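Local coordinates for protein cytidine deaminase (Mycobacterium tuberculosis, PDB 4WIG) that probably catalyses the zinc-dependent hydrolytic deamination of cytidine and 2'-deoxycytidine to uridine and 2'-deoxyuridine, thereby recycling pyrimidine nucleosides, at residues V29-L34 with L55-A60; G19-Y24 with C44-V49. The protein carries 1 engineered substitution. One frame throughout, in Å; residues are numbered along the deposited sequence.

Interaction 1 joins strand 29-34 to segment 55-60, and interaction 2 joins the loops 19-24 and 44-49; their centres lie about 12 Å apart. Interaction 1 seats the helix start, with the zinc ligand Cys56 at its N-cap and the probable proton donor Glu58 in its first turn. Interaction 2 shapes the loop 44-49, which by similarity holds substrate-binding residues. The two meet through probable hydrogen bonds, Val29 N to Asn45 OD1 at 2.8 Å and Val46 N to Leu55 O at 2.9 Å, an example of substrate loop and metal site tied by direct bonds. The side chain of Asn45 stands about 8 Å from the zinc ion, and neighbouring subunits add further contacts.

Interaction 1: residues V29-L34 with L55-A60; sequences VGAAAL and LCAECA. With ZN (zinc ion), chain C.
Glu58, whose CG packs near Ala31 CB, accepts through OE2 a hydrogen bond of 2.6 Å from a water. The same water is bound by the zinc ion at 1.9 Å. This is the Cys-Ala-Glu signature of the cytidine deaminase family, and it illustrates how a helix N-terminus can place a metal ligand and a probable proton donor around one water. Cys56, at the N-cap, binds zinc through SG at 2.3 Å, and Cys89 and Cys92 complete the site. Glu58 itself is second shell: its OE2 stays 3.9 Å from the zinc ion. The chain reaches the water by bending at chi2 (92°), after leaving the helix with CG beside the backbone N.

The contact between strand and helix rests on van der Waals packing, chiefly of methyl groups. Small residues let helix 57-67 settle closely on strand 29-35, with Gly30 CA only 5.4 Å from Ala57 CA. The helix presents a single methyl, Ala57 CB, to two neighbours on one side of the strand, Val29 and Ala31. Ala31 CB meets Ala57 CB at 3.9 Å, while Val29 CG1, turned anti to its own N, touches Ala57 CB at 3.7 Å.

Interaction 2: residues G19-Y24 with C44-V49; sequences GAYVPY and CNVDNV. Engineered in segment 44-49: Asp47 (natural residue Glu).
Segments 19-24 and 44-49 run side by side in nearly the same direction, 27° apart, and a single parallel beta bridge at Tyr21 and Val46 ties them: Tyr21 N donates to Asn45 O (3.1 Å) and Asp47 N to Tyr21 O (2.8 Å).

Beyond the bridge the engineered Asp47, a glutamate in nature, reaches back to segment 19-24, so that the pair exemplifies a short parallel bridge braced by a carboxylate. With CG beside its own backbone N (chi1 -80°), Asp47 brings OD2 to Tyr24 N at 2.8 Å. That bond is bent at the hydrogen, although the oxygen is met nearly along its C-O axis. OD2 also takes Ser25 N, and two consecutive amides thus grip one oxygen. The carboxylate plane lies 12° from that of the Tyr24 ring. This ring reaches on along segment 44-49, Tyr24 CE1 coming to 3.4 Å from Val49 N. Pro23 sits between the tyrosines, its CD over a face of Tyr21 toward the rim and its CG over the centre of Tyr24. The edge of Tyr21 is turned to the backbone of Asp47, with Tyr21 CD2 3.4 Å from Asp47 O, and Tyr21 CB packs against Val46 CG1. Both tyrosine hydroxyls bond Glu98 of a neighbouring subunit.

Nearer the sheet, the amide of Asn45 lies across Val22, with Asn45 ND2 3.6 Å from Val22 CG1, and Asn45 OD1 is 3.3 Å from Ala20 CB. Val29 N and Phe27 O hold that amide's polar ends, fixing its rotation. Asn45, Val46 and position 47, changed here, are by similarity substrate-binding residues of this cytidine deaminase, braced at the subunit interface of the tetramer.

Interaction 1: residues V29-L34 with L55-A60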
loop_
_atom_site.group_PDB
_atom_site.type_symbol
_atom_site.label_atom_id
_atom_site.label_comp_id
_atom_site.label_asym_id
_atom_site.label_seq_id
_atom_site.Cartn_x
_atom_site.Cartn_y
_atom_site.Cartn_z
ATOM N N VAL A 29 0.521 17.565 3.052
ATOM C CA VAL A 29 0.230 17.652 1.627
ATOM C C VAL A 29 -1.264 17.792 1.462
ATOM O O VAL A 29 -2.007 17.138 2.156
ATOM C CB VAL A 29 0.721 16.422 0.863
ATOM C CG1 VAL A 29 0.344 16.529 -0.609
ATOM C CG2 VAL A 29 2.229 16.273 1.019
ATOM N N GLY A 30 -1.692 18.659 0.543
ATOM C CA GLY A 30 -3.103 18.775 0.208
ATOM C C GLY A 30 -3.283 18.672 -1.288
ATOM O O GLY A 30 -2.371 19.014 -2.045
ATOM N N ALA A 31 -4.452 18.209 -1.723
ATOM C CA ALA A 31 -4.741 18.158 -3.131
ATOM C C ALA A 31 -6.188 18.512 -3.395
ATOM O O ALA A 31 -7.046 18.318 -2.541
ATOM C CB ALA A 31 -4.406 16.782 -3.689
ATOM N N ALA A 32 -6.441 19.045 -4.580
ATOM C CA ALA A 32 -7.789 19.391 -4.998
ATOM C C ALA A 32 -7.929 19.112 -6.481
ATOM O O ALA A 32 -6.995 19.343 -7.255
ATOM C CB ALA A 32 -8.075 20.853 -4.710
ATOM N N ALA A 33 -9.094 18.607 -6.870
ATOM C CA ALA A 33 -9.339 18.237 -8.250
ATOM C C ALA A 33 -10.705 18.701 -8.709
ATOM O O ALA A 33 -11.684 18.672 -7.942
ATOM C CB ALA A 33 -9.205 16.729 -8.434
ATOM N N LEU A 34 -10.734 19.156 -9.958
ATOM C CA LEU A 34 -11.958 19.480 -10.664
ATOM C C LEU A 34 -12.500 18.200 -11.291
ATOM O O LEU A 34 -11.793 17.508 -12.041
ATOM C CB LEU A 34 -11.668 20.476 -11.768
ATOM C CG LEU A 34 -12.824 20.936 -12.648
ATOM C CD1 LEU A 34 -13.810 21.767 -11.846
ATOM C CD2 LEU A 34 -12.270 21.711 -13.833
ATOM N N LEU A 55 -1.529 7.341 3.796
ATOM C CA LEU A 55 -2.421 7.680 2.697
ATOM C C LEU A 55 -1.989 8.993 2.076
ATOM O O LEU A 55 -1.777 9.973 2.787
ATOM C CB LEU A 55 -3.865 7.770 3.226
ATOM C CG LEU A 55 -4.383 6.468 3.859
ATOM C CD1 LEU A 55 -5.565 6.691 4.785
ATOM C CD2 LEU A 55 -4.739 5.474 2.764
ATOM N N CYS A 56 -1.820 9.008 0.751
ATOM C CA CYS A 56 -1.469 10.220 0.019
ATOM C C CYS A 56 -2.681 11.108 -0.203
ATOM O O CYS A 56 -3.797 10.607 -0.380
ATOM C CB CYS A 56 -0.883 9.869 -1.343
ATOM S SG CYS A 56 0.842 9.329 -1.318
ATOM N N ALA A 57 -2.450 12.417 -0.249
ATOM C CA ALA A 57 -3.506 13.392 -0.529
ATOM C C ALA A 57 -4.283 13.078 -1.803
ATOM O O ALA A 57 -5.502 13.209 -1.847
ATOM C CB ALA A 57 -2.902 14.797 -0.625
ATOM N N GLU A 58 -3.552 12.708 -2.851
ATOM C CA GLU A 58 -4.142 12.449 -4.147
ATOM C C GLU A 58 -5.059 11.226 -4.095
ATOM O O GLU A 58 -6.118 11.229 -4.729
ATOM C CB GLU A 58 -3.064 12.283 -5.218
ATOM C CG GLU A 58 -2.062 13.429 -5.269
ATOM C CD GLU A 58 -0.830 13.186 -4.411
ATOM O OE1 GLU A 58 -0.960 13.045 -3.173
ATOM O OE2 GLU A 58 0.285 13.152 -4.969
ATOM N N CYS A 59 -4.671 10.205 -3.329
ATOM C CA CYS A 59 -5.556 9.068 -3.081
ATOM C C CYS A 59 -6.792 9.480 -2.295
ATOM O O CYS A 59 -7.880 8.998 -2.577
ATOM C CB CYS A 59 -4.834 7.938 -2.351
ATOM S SG CYS A 59 -3.614 7.130 -3.412
ATOM N N ALA A 60 -6.615 10.367 -1.315
ATOM C CA ALA A 60 -7.746 10.924 -0.573
ATOM C C ALA A 60 -8.728 11.656 -1.519
ATOM O O ALA A 60 -9.940 11.552 -1.353
ATOM C CB ALA A 60 -7.263 11.852 0.538
HETATM ZN ZN ZN C . 1.387 9.696 -3.529
HETATM O O HOH W 1 1.933 11.522 -3.836
#

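Interaction 2: residues G19-Y24 with C44-V49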
loop_
_atom_site.group_PDB
_atom_site.type_symbol
_atom_site.label_atom_id
_atom_site.label_comp_id
_atom_site.label_asym_id
_atom_site.label_seq_id
_atom_site.Cartn_x
_atom_site.Cartn_y
_atom_site.Cartn_z
ATOM N N GLY A 19 -5.509 20.316 6.857
ATOM C CA GLY A 19 -6.111 19.163 7.500
ATOM C C GLY A 19 -5.205 17.952 7.684
ATOM O O GLY A 19 -5.594 16.999 8.390
ATOM N N ALA A 20 -4.018 17.988 7.066
ATOM C CA ALA A 20 -3.085 16.857 7.057
ATOM C C ALA A 20 -2.813 16.298 8.435
ATOM O O ALA A 20 -2.545 17.051 9.376
ATOM C CB ALA A 20 -1.752 17.244 6.418
ATOM N N TYR A 21 -2.831 14.971 8.527
ATOM C CA TYR A 21 -2.464 14.267 9.746
ATOM C C TYR A 21 -1.025 13.795 9.582
ATOM O O TYR A 21 -0.786 12.739 8.994
ATOM C CB TYR A 21 -3.417 13.091 9.976
ATOM C CG TYR A 21 -3.106 12.297 11.225
ATOM C CD1 TYR A 21 -3.604 12.692 12.452
ATOM C CD2 TYR A 21 -2.299 11.165 11.180
ATOM C CE1 TYR A 21 -3.318 11.987 13.604
ATOM C CE2 TYR A 21 -2.008 10.449 12.331
ATOM C CZ TYR A 21 -2.523 10.870 13.537
ATOM O OH TYR A 21 -2.237 10.167 14.680
ATOM N N VAL A 22 -0.075 14.575 10.104
ATOM C CA VAL A 22 1.349 14.331 9.871
ATOM C C VAL A 22 2.237 14.378 11.123
ATOM O O VAL A 22 3.316 14.973 11.117
ATOM C CB VAL A 22 1.907 15.262 8.771
ATOM C CG1 VAL A 22 1.367 14.824 7.415
ATOM C CG2 VAL A 22 1.570 16.728 9.054
ATOM N N PRO A 23 1.803 13.707 12.200
ATOM C CA PRO A 23 2.639 13.707 13.402
ATOM C C PRO A 23 4.048 13.133 13.197
ATOM O O PRO A 23 4.996 13.598 13.856
ATOM C CB PRO A 23 1.833 12.851 14.396
ATOM C CG PRO A 23 0.965 11.992 13.540
ATOM C CD PRO A 23 0.614 12.848 12.358
ATOM N N TYR A 24 4.205 12.159 12.304
ATOM C CA TYR A 24 5.496 11.464 12.162
ATOM C C TYR A 24 6.345 12.046 11.035
ATOM O O TYR A 24 7.529 12.323 11.233
ATOM C CB TYR A 24 5.294 9.956 11.980
ATOM C CG TYR A 24 4.249 9.410 12.925
ATOM C CD1 TYR A 24 3.170 8.681 12.447
ATOM C CD2 TYR A 24 4.301 9.685 14.281
ATOM C CE1 TYR A 24 2.195 8.211 13.295
ATOM C CE2 TYR A 24 3.329 9.206 15.141
ATOM C CZ TYR A 24 2.277 8.469 14.637
ATOM O OH TYR A 24 1.300 8.006 15.473
ATOM N N CYS A 44 -6.131 15.277 1.820
ATOM C CA CYS A 44 -4.866 15.546 2.472
ATOM C C CYS A 44 -4.208 14.246 2.866
ATOM O O CYS A 44 -4.879 13.202 2.970
ATOM C CB CYS A 44 -5.057 16.449 3.687
ATOM S SG CYS A 44 -6.121 15.792 4.988
ATOM N N ASN A 45 -2.899 14.282 3.061
ATOM C CA ASN A 45 -2.216 13.065 3.507
ATOM C C ASN A 45 -2.483 12.693 4.976
ATOM O O ASN A 45 -2.877 13.519 5.815
ATOM C CB ASN A 45 -0.713 13.067 3.151
ATOM C CG ASN A 45 0.063 14.201 3.780
ATOM O OD1 ASN A 45 -0.489 15.231 4.140
ATOM N ND2 ASN A 45 1.364 14.000 3.932
ATOM N N VAL A 46 -2.300 11.410 5.254
ATOM C CA VAL A 46 -2.571 10.847 6.569
ATOM C C VAL A 46 -1.486 9.827 6.904
ATOM O O VAL A 46 -1.507 8.703 6.404
ATOM C CB VAL A 46 -3.969 10.183 6.644
ATOM C CG1 VAL A 46 -4.292 9.782 8.075
ATOM C CG2 VAL A 46 -5.056 11.110 6.109
ATOM N N ASP A 47 -0.543 10.256 7.747
ATOM C CA ASP A 47 0.475 9.391 8.346
ATOM C C ASP A 47 -0.139 8.191 9.066
ATOM O O ASP A 47 -1.233 8.276 9.631
ATOM C CB ASP A 47 1.261 10.149 9.439
ATOM C CG ASP A 47 2.356 11.057 8.903
ATOM O OD1 ASP A 47 2.513 11.240 7.675
ATOM O OD2 ASP A 47 3.057 11.630 9.773
ATOM N N ASN A 48 0.595 7.079 9.067
ATOM C CA ASN A 48 0.364 5.996 10.021
ATOM C C ASN A 48 1.666 5.620 10.728
ATOM O O ASN A 48 2.748 5.788 10.181
ATOM C CB ASN A 48 -0.194 4.768 9.322
ATOM C CG ASN A 48 -0.724 3.740 10.296
ATOM O OD1 ASN A 48 -0.058 2.745 10.591
ATOM N ND2 ASN A 48 -1.916 3.983 10.820
ATOM N N VAL A 49 1.545 5.110 11.948
ATOM C CA VAL A 49 2.724 4.695 12.720
ATOM C C VAL A 49 3.512 3.596 11.996
ATOM O O VAL A 49 4.740 3.518 12.128
ATOM C CB VAL A 49 2.349 4.289 14.169
ATOM C CG1 VAL A 49 1.480 3.041 14.213
ATOM C CG2 VAL A 49 3.595 4.098 15.017
#